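Local structure of Lysine/ornithine decarboxylase (Selenomonas ruminantium, 5GJO) at residues 175-180 against 199-204; 162-167 against 210-215. The protein decarboxylates both L-lysine and L-ornithine, giving cadaverine and putrescine, with pyridoxal 5'-phosphate as cofactor. The protein carries 2 engineered substitutions. One frame throughout, in Å; residues are numbered along the deposited sequence.

Interaction 1: 175-180 against 199-204; sequences MGICFH and RRLFDE. With PLP (pyridoxal-5'-phosphate), chain H.
Strand 173-178 lies against the outer helix 189-207, and I177 on the strand faces L201 and F202, consecutive residues on one turn of that helix. The two elements belong to a beta-alpha-beta unit of the TIM-type barrel that binds the cofactor. The contact is buried and apolar. I177 holds CG1 beside its backbone N (chi1 -61°) and extends the next bond fully, which sends CD1 out to the helix. There CD1 packs on CB of L201 at 3.5 Å, with the two side chains crossing at about a right angle. The same CD1 lies 3.8 Å from CD1 of F202. I177 and F202 run past each other in opposite directions, and CD1 meets the F202 ring obliquely. The ring of F248 packs edge-to-face with F202. R200 and E204 form a salt bridge along the helix. At the other end of 175-180, H180 enters the PLP pocket. Its ND1 is hydrogen-bonded to the backbone N of G182, which fits NE2 being the donor. NE2 of H180 gives its N-H to O4P of PLP at 3.1 Å, in a fairly straight bond of 162°. A leucine in place of H180 would probably leave PLP O4P without this donor and the cofactor less firmly positioned. The H180 ring turns an edge to the cofactor, with CD2 3.6 Å from C4 of PLP.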
ATOM      1  N   MET A 175       9.668  23.577  25.268  1.00 18.20           N
ATOM      2  CA  MET A 175      10.496  22.617  25.963  1.00 17.94           C
ATOM      3  C   MET A 175      11.836  22.358  25.284  1.00 19.53           C
ATOM      4  O   MET A 175      12.886  22.055  25.927  1.00 16.08           O
ATOM      5  CB  MET A 175       9.730  21.269  26.081  1.00 23.48           C
ATOM      6  CG  MET A 175      10.493  20.332  27.004  1.00 29.64           C
ATOM      7  SD  MET A 175       9.762  18.706  26.968  1.00 33.85           S
ATOM      8  CE  MET A 175       9.814  18.472  28.745  1.00 31.73           C
ATOM      9  N   GLY A 176      11.820  22.455  23.962  1.00 16.47           N
ATOM     10  CA  GLY A 176      13.059  22.200  23.243  1.00 17.85           C
ATOM     11  C   GLY A 176      12.965  22.115  21.723  1.00 16.21           C
ATOM     12  O   GLY A 176      12.029  22.647  21.097  1.00 16.96           O
ATOM     13  N   ILE A 177      13.962  21.436  21.193  1.00 16.84           N
ATOM     14  CA  ILE A 177      14.194  21.345  19.756  1.00 16.45           C
ATOM     15  C   ILE A 177      14.320  19.853  19.370  1.00 16.74           C
ATOM     16  O   ILE A 177      14.893  19.052  20.112  1.00 16.80           O
ATOM     17  CB  ILE A 177      15.410  22.114  19.370  1.00 17.69           C
ATOM     18  CG1 ILE A 177      15.182  23.619  19.735  1.00 19.98           C
ATOM     19  CG2 ILE A 177      15.674  22.043  17.868  1.00 19.96           C
ATOM     20  CD1 ILE A 177      16.366  24.500  19.475  1.00 20.38           C
ATOM     21  N   CYS A 178      13.782  19.569  18.194  1.00 15.57           N
ATOM     22  CA  CYS A 178      13.953  18.266  17.546  1.00 15.66           C
ATOM     23  C   CYS A 178      14.316  18.400  16.078  1.00 15.36           C
ATOM     24  O   CYS A 178      14.161  19.430  15.436  1.00 13.20           O
ATOM     25  CB  CYS A 178      12.661  17.404  17.678  1.00 15.04           C
ATOM     26  SG  CYS A 178      11.218  17.920  16.812  1.00 15.86           S
ATOM     27  N   PHE A 179      14.795  17.290  15.548  1.00 14.46           N
ATOM     28  CA  PHE A 179      15.152  17.203  14.161  1.00 13.19           C
ATOM     29  C   PHE A 179      15.136  15.707  13.743  1.00 13.58           C
ATOM     30  O   PHE A 179      15.166  14.790  14.613  1.00 12.26           O
ATOM     31  CB  PHE A 179      16.484  17.851  13.797  1.00 12.49           C
ATOM     32  CG  PHE A 179      17.665  17.309  14.535  1.00 12.05           C
ATOM     33  CD1 PHE A 179      18.295  16.159  14.129  1.00 12.51           C
ATOM     34  CD2 PHE A 179      18.146  17.926  15.623  1.00 13.02           C
ATOM     35  CE1 PHE A 179      19.387  15.650  14.774  1.00 14.02           C
ATOM     36  CE2 PHE A 179      19.235  17.436  16.309  1.00 13.20           C
ATOM     37  CZ  PHE A 179      19.891  16.297  15.876  1.00 14.70           C
ATOM     38  N   HIS A 180      14.986  15.516  12.425  1.00 12.15           N
ATOM     39  CA  HIS A 180      15.154  14.135  11.867  1.00 13.46           C
ATOM     40  C   HIS A 180      16.019  14.351  10.625  1.00 12.79           C
ATOM     41  O   HIS A 180      15.659  15.144   9.739  1.00 14.76           O
ATOM     42  CB  HIS A 180      13.851  13.494  11.561  1.00 15.39           C
ATOM     43  CG  HIS A 180      13.935  12.013  11.409  1.00 16.57           C
ATOM     44  ND1 HIS A 180      14.871  11.432  10.594  1.00 17.52           N
ATOM     45  CD2 HIS A 180      13.217  11.000  11.945  1.00 19.32           C
ATOM     46  CE1 HIS A 180      14.702  10.113  10.576  1.00 20.78           C
ATOM     47  NE2 HIS A 180      13.711   9.818  11.393  1.00 18.45           N
ATOM     48  N   ARG A 199      22.629  23.586  19.421  1.00 16.55           N
ATOM     49  CA  ARG A 199      23.421  24.165  20.519  1.00 18.03           C
ATOM     50  C   ARG A 199      23.358  25.683  20.444  1.00 19.56           C
ATOM     51  O   ARG A 199      23.070  26.318  21.442  1.00 20.04           O
ATOM     52  CB  ARG A 199      24.858  23.672  20.486  1.00 18.32           C
ATOM     53  CG  ARG A 199      25.771  24.228  21.606  1.00 21.40           C
ATOM     54  CD  ARG A 199      25.317  23.789  22.993  1.00 21.18           C
ATOM     55  NE  ARG A 199      24.376  24.661  23.652  1.00 20.85           N
ATOM     56  CZ  ARG A 199      23.823  24.406  24.850  1.00 24.98           C
ATOM     57  NH1 ARG A 199      24.035  23.232  25.449  1.00 24.48           N
ATOM     58  NH2 ARG A 199      22.988  25.301  25.445  1.00 22.23           N
ATOM     59  N   ARG A 200      23.541  26.246  19.271  1.00 20.11           N
ATOM     60  CA  ARG A 200      23.434  27.704  19.081  1.00 20.09           C
ATOM     61  C   ARG A 200      22.037  28.154  19.416  1.00 18.37           C
ATOM     62  O   ARG A 200      21.861  29.136  20.169  1.00 17.09           O
ATOM     63  CB  ARG A 200      23.883  28.146  17.701  1.00 19.41           C
ATOM     64  CG  ARG A 200      23.659  29.637  17.485  1.00 21.27           C
ATOM     65  CD  ARG A 200      23.955  30.012  16.061  1.00 22.27           C
ATOM     66  NE  ARG A 200      23.131  29.300  15.050  1.00 20.90           N
ATOM     67  CZ  ARG A 200      21.885  29.580  14.735  1.00 23.89           C
ATOM     68  NH1 ARG A 200      21.190  30.507  15.405  1.00 27.89           N
ATOM     69  NH2 ARG A 200      21.276  28.873  13.785  1.00 25.36           N
ATOM     70  N   LEU A 201      21.030  27.478  18.908  1.00 17.55           N
ATOM     71  CA  LEU A 201      19.626  27.813  19.258  1.00 19.01           C
ATOM     72  C   LEU A 201      19.330  27.757  20.729  1.00 20.32           C
ATOM     73  O   LEU A 201      18.682  28.653  21.267  1.00 17.17           O
ATOM     74  CB  LEU A 201      18.632  27.001  18.458  1.00 18.86           C
ATOM     75  CG  LEU A 201      18.669  27.234  16.952  1.00 17.18           C
ATOM     76  CD1 LEU A 201      17.816  26.187  16.236  1.00 18.18           C
ATOM     77  CD2 LEU A 201      18.160  28.608  16.574  1.00 19.28           C
ATOM     78  N   PHE A 202      19.821  26.724  21.427  1.00 17.38           N
ATOM     79  CA  PHE A 202      19.566  26.659  22.862  1.00 18.56           C
ATOM     80  C   PHE A 202      20.198  27.908  23.591  1.00 20.22           C
ATOM     81  O   PHE A 202      19.598  28.501  24.497  1.00 20.75           O
ATOM     82  CB  PHE A 202      20.209  25.420  23.441  1.00 17.48           C
ATOM     83  CG  PHE A 202      19.299  24.230  23.533  1.00 18.06           C
ATOM     84  CD1 PHE A 202      18.633  23.724  22.445  1.00 18.12           C
ATOM     85  CD2 PHE A 202      19.125  23.584  24.739  1.00 19.30           C
ATOM     86  CE1 PHE A 202      17.828  22.569  22.562  1.00 19.04           C
ATOM     87  CE2 PHE A 202      18.344  22.474  24.876  1.00 19.08           C
ATOM     88  CZ  PHE A 202      17.631  21.973  23.778  1.00 18.72           C
ATOM     89  N   ASP A 203      21.398  28.274  23.183  1.00 19.38           N
ATOM     90  CA  ASP A 203      22.070  29.404  23.780  1.00 20.69           C
ATOM     91  C   ASP A 203      21.298  30.705  23.532  1.00 22.87           C
ATOM     92  O   ASP A 203      21.093  31.481  24.437  1.00 20.87           O
ATOM     93  CB  ASP A 203      23.488  29.522  23.246  1.00 23.00           C
ATOM     94  CG  ASP A 203      24.400  28.404  23.719  1.00 27.30           C
ATOM     95  OD1 ASP A 203      24.055  27.673  24.648  1.00 27.66           O
ATOM     96  OD2 ASP A 203      25.474  28.275  23.134  1.00 29.67           O
ATOM     97  N   GLU A 204      20.837  30.904  22.308  1.00 21.86           N
ATOM     98  CA  GLU A 204      20.020  32.109  21.983  1.00 23.96           C
ATOM     99  C   GLU A 204      18.688  32.101  22.739  1.00 25.34           C
ATOM    100  O   GLU A 204      18.215  33.146  23.267  1.00 22.98           O
ATOM    101  CB  GLU A 204      19.806  32.236  20.467  1.00 23.96           C
ATOM    102  CG  GLU A 204      21.059  32.445  19.671  1.00 25.38           C
ATOM    103  CD  GLU A 204      20.838  32.486  18.158  1.00 33.84           C
ATOM    104  OE1 GLU A 204      21.853  32.584  17.407  1.00 33.60           O
ATOM    105  OE2 GLU A 204      19.671  32.403  17.716  1.00 39.44           O
TER
HETATM  106  N1  PLP H 406      10.430   9.686  14.266  1.00 35.98           N
HETATM  107  C2  PLP H 406       9.810  10.456  13.340  1.00 46.50           C
HETATM  108  C2A PLP H 406       9.151  11.745  13.755  1.00 49.94           C
HETATM  109  C3  PLP H 406       9.776  10.032  11.918  1.00 39.68           C
HETATM  110  O3  PLP H 406       9.159  10.789  10.969  1.00 32.07           O
HETATM  111  C4  PLP H 406      10.440   8.756  11.569  1.00 37.42           C
HETATM  112  C4A PLP H 406      10.459   8.250  10.179  1.00 42.13           C
HETATM  113  O4A PLP H 406       9.604   8.609   9.387  1.00 35.07           O
HETATM  114  C5  PLP H 406      11.083   8.007  12.675  1.00 35.06           C
HETATM  115  C6  PLP H 406      11.038   8.524  13.968  1.00 31.96           C
HETATM  116  C5A PLP H 406      11.782   6.695  12.402  1.00 29.43           C
HETATM  117  O4P PLP H 406      12.721   6.869  11.343  1.00 17.35           O
HETATM  118  P   PLP H 406      13.776   5.705  10.988  1.00 12.30           P
HETATM  119  O1P PLP H 406      14.608   5.573  12.241  1.00 11.87           O
HETATM  120  O2P PLP H 406      14.527   6.246   9.795  1.00 15.03           O
HETATM  121  O3P PLP H 406      12.907   4.506  10.687  1.00 13.73           O

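Interaction 2: 162-167 against 210-215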
ATOM      1  N   ASP A 162      11.307  31.952  17.261  1.00 20.91           N
ATOM      2  CA  ASP A 162      10.004  32.598  17.081  1.00 19.65           C
ATOM      3  C   ASP A 162       8.801  31.682  17.211  1.00 20.36           C
ATOM      4  O   ASP A 162       7.747  32.059  17.766  1.00 16.89           O
ATOM      5  CB  ASP A 162       9.901  33.331  15.742  1.00 25.36           C
ATOM      6  CG  ASP A 162      10.871  34.532  15.621  1.00 27.54           C
ATOM      7  OD1 ASP A 162      11.237  35.135  16.642  1.00 27.76           O
ATOM      8  OD2 ASP A 162      11.306  34.819  14.474  1.00 29.86           O
ATOM      9  N   LEU A 163       8.891  30.452  16.669  1.00 16.99           N
ATOM     10  CA  LEU A 163       7.846  29.502  16.877  1.00 17.51           C
ATOM     11  C   LEU A 163       7.677  29.051  18.355  1.00 17.12           C
ATOM     12  O   LEU A 163       6.526  28.918  18.812  1.00 18.98           O
ATOM     13  CB  LEU A 163       8.048  28.254  15.946  1.00 17.48           C
ATOM     14  CG  LEU A 163       7.676  28.517  14.512  1.00 18.09           C
ATOM     15  CD1 LEU A 163       8.335  27.414  13.639  1.00 18.18           C
ATOM     16  CD2 LEU A 163       6.167  28.513  14.285  1.00 20.46           C
ATOM     17  N   LEU A 164       8.779  28.794  19.039  1.00 18.16           N
ATOM     18  CA  LEU A 164       8.714  28.428  20.423  1.00 18.12           C
ATOM     19  C   LEU A 164       8.086  29.606  21.253  1.00 19.87           C
ATOM     20  O   LEU A 164       7.260  29.383  22.126  1.00 18.08           O
ATOM     21  CB  LEU A 164      10.055  28.095  20.947  1.00 18.98           C
ATOM     22  CG  LEU A 164      10.639  26.718  20.522  1.00 18.16           C
ATOM     23  CD1 LEU A 164      12.048  26.533  21.009  1.00 19.40           C
ATOM     24  CD2 LEU A 164       9.730  25.591  21.040  1.00 19.93           C
ATOM     25  N   LYS A 165       8.512  30.836  20.955  1.00 19.96           N
ATOM     26  CA  LYS A 165       7.964  32.013  21.663  1.00 23.16           C
ATOM     27  C   LYS A 165       6.477  32.136  21.380  1.00 22.02           C
ATOM     28  O   LYS A 165       5.725  32.372  22.315  1.00 20.21           O
ATOM     29  CB  LYS A 165       8.818  33.261  21.387  1.00 25.33           C
ATOM     30  CG  LYS A 165       8.484  34.521  22.170  1.00 35.22           C
ATOM     31  CD  LYS A 165       8.652  34.313  23.662  1.00 39.15           C
ATOM     32  CE  LYS A 165       8.722  35.603  24.462  1.00 45.11           C
ATOM     33  NZ  LYS A 165       9.493  35.198  25.684  1.00 45.42           N
ATOM     34  N   ALA A 166       5.980  31.917  20.142  1.00 19.18           N
ATOM     35  CA  ALA A 166       4.546  31.944  19.869  1.00 18.40           C
ATOM     36  C   ALA A 166       3.787  30.833  20.584  1.00 18.43           C
ATOM     37  O   ALA A 166       2.585  30.961  20.988  1.00 20.05           O
ATOM     38  CB  ALA A 166       4.265  31.907  18.370  1.00 19.80           C
ATOM     39  N   ALA A 167       4.396  29.645  20.628  1.00 18.49           N
ATOM     40  CA  ALA A 167       3.743  28.566  21.326  1.00 17.87           C
ATOM     41  C   ALA A 167       3.634  28.921  22.812  1.00 17.68           C
ATOM     42  O   ALA A 167       2.588  28.674  23.405  1.00 20.97           O
ATOM     43  CB  ALA A 167       4.566  27.263  21.227  1.00 19.60           C
ATOM     44  N   MET A 210      13.901  31.876  27.703  1.00 37.25           N
ATOM     45  CA  MET A 210      13.222  30.614  27.454  1.00 28.22           C
ATOM     46  C   MET A 210      14.249  29.557  27.819  1.00 29.17           C
ATOM     47  O   MET A 210      15.330  29.572  27.295  1.00 36.46           O
ATOM     48  CB  MET A 210      12.932  30.559  25.957  1.00 27.76           C
ATOM     49  CG  MET A 210      11.846  29.646  25.454  1.00 30.40           C
ATOM     50  SD  MET A 210      11.157  30.185  23.872  1.00 30.51           S
ATOM     51  CE  MET A 210      12.566  30.892  23.040  1.00 33.54           C
ATOM     52  N   HIS A 211      13.961  28.638  28.718  1.00 29.03           N
ATOM     53  CA  HIS A 211      15.045  27.746  29.058  1.00 30.57           C
ATOM     54  C   HIS A 211      14.660  26.416  28.475  1.00 26.11           C
ATOM     55  O   HIS A 211      13.706  25.785  28.940  1.00 25.30           O
ATOM     56  CB  HIS A 211      15.249  27.628  30.543  1.00 33.40           C
ATOM     57  CG  HIS A 211      16.345  26.688  30.900  1.00 33.69           C
ATOM     58  ND1 HIS A 211      16.116  25.501  31.562  1.00 39.09           N
ATOM     59  CD2 HIS A 211      17.676  26.722  30.644  1.00 34.44           C
ATOM     60  CE1 HIS A 211      17.262  24.878  31.762  1.00 33.40           C
ATOM     61  NE2 HIS A 211      18.220  25.591  31.197  1.00 38.09           N
ATOM     62  N   LEU A 212      15.477  25.949  27.538  1.00 23.82           N
ATOM     63  CA  LEU A 212      15.079  24.686  26.823  1.00 23.02           C
ATOM     64  C   LEU A 212      15.805  23.567  27.528  1.00 18.35           C
ATOM     65  O   LEU A 212      16.978  23.671  27.800  1.00 21.30           O
ATOM     66  CB  LEU A 212      15.515  24.769  25.352  1.00 21.50           C
ATOM     67  CG  LEU A 212      14.897  25.952  24.586  1.00 20.19           C
ATOM     68  CD1 LEU A 212      15.359  25.973  23.143  1.00 20.30           C
ATOM     69  CD2 LEU A 212      13.391  26.000  24.591  1.00 22.46           C
ATOM     70  N   THR A 213      15.068  22.532  27.778  1.00 20.66           N
ATOM     71  CA  THR A 213      15.522  21.425  28.624  1.00 20.35           C
ATOM     72  C   THR A 213      15.767  20.079  27.841  1.00 20.15           C
ATOM     73  O   THR A 213      16.460  19.200  28.368  1.00 18.56           O
ATOM     74  CB  THR A 213      14.458  21.126  29.701  1.00 20.56           C
ATOM     75  OG1 THR A 213      13.193  20.865  29.156  1.00 21.00           O
ATOM     76  CG2 THR A 213      14.252  22.338  30.685  1.00 27.04           C
ATOM     77  N   ASP A 214      15.094  19.919  26.702  1.00 18.82           N
ATOM     78  CA  ASP A 214      15.036  18.652  25.962  1.00 17.78           C
ATOM     79  C   ASP A 214      15.412  18.777  24.494  1.00 19.39           C
ATOM     80  O   ASP A 214      15.001  19.700  23.839  1.00 17.94           O
ATOM     81  CB  ASP A 214      13.625  18.110  26.010  1.00 17.99           C
ATOM     82  CG  ASP A 214      13.271  17.519  27.358  1.00 23.93           C
ATOM     83  OD1 ASP A 214      13.266  18.269  28.324  1.00 22.49           O
ATOM     84  OD2 ASP A 214      12.993  16.327  27.430  1.00 21.03           O
ATOM     85  N   LEU A 215      16.149  17.794  23.990  1.00 17.19           N
ATOM     86  CA  LEU A 215      16.576  17.788  22.606  1.00 15.28           C
ATOM     87  C   LEU A 215      16.236  16.348  22.064  1.00 17.21           C
ATOM     88  O   LEU A 215      16.540  15.379  22.718  1.00 16.04           O
ATOM     89  CB  LEU A 215      18.028  17.994  22.554  1.00 17.35           C
ATOM     90  CG  LEU A 215      18.760  17.840  21.260  1.00 18.53           C
ATOM     91  CD1 LEU A 215      18.289  18.963  20.307  1.00 19.14           C
ATOM     92  CD2 LEU A 215      20.290  17.849  21.466  1.00 19.57           C
TER
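L164 of helix 160-169 meets M210 and L212, which lie on the loop leading into strand 214-216. The two leucines reach toward each other tip to tip. CD1 of L164 is 3.9 Å from CD2 of L212, and CD1 of L212 is about as near. Both leucines keep CG beside the backbone N, and both extend the next bond, which brings CD1 of L164 against both methyls of L212. M210 comes in differently. Its CG is anti to the backbone N (chi1 -159°), and the chain bends at its end (chi3 34°). The sulfur, not the terminal methyl, therefore faces the helix. SD of M210 lies 3.8 Å from CB of L164, near the root of that side chain rather than its tip. It also sits 4.0 Å from the backbone N of K165, so it rests close against the helix backbone. K165 borders the contact at its more open side, and its NZ is hydrogen-bonded to Q168. L164 and M210 also touch A174 of strand 173-178, and L212 touches I177 and F202. The helix and the loop are thus packed together on the outside of the TIM-type barrel, toward the N-terminal end of strand 214-216. Polar groups follow further along the segment. OG1 of T213 donates to OD1 of D214 at 2.7 Å, using the anti lone pair of that oxygen. OD2 of D214 pairs with R113 and also accepts from W254. The side chains that meet offer methyl, methylene and thioether groups, and the one polar neighbour, the backbone N of K165, is not hydrogen-bonded to SD. The contact therefore depends on shape and burial, without directed polar bonds between the two segments.

The centres of interactions 1 and 2 are 8 Å apart in the pyridoxal-binding barrel. Along the chain, 175-180 and 199-204 fall inside the loop closed by 162-167 and 210-215. The order is helix 160-169, strand 173-178, helix 189-207, strand 214-216. The two strands are parallel neighbours in the barrel sheet. The contacts are joined directly: M175 O is 2.9 Å from T213 N, a probable hydrogen bond, and F202 CE2 packs on L212 O at 3.4 Å. Interaction 1 packs helix 189-207 on strand 173-178; interaction 2 packs helix 160-169 on the loop that leads into strand 214-216. Strand 173-178 leads on to H180 in the cofactor pocket, while the apolar contacts lie away from it.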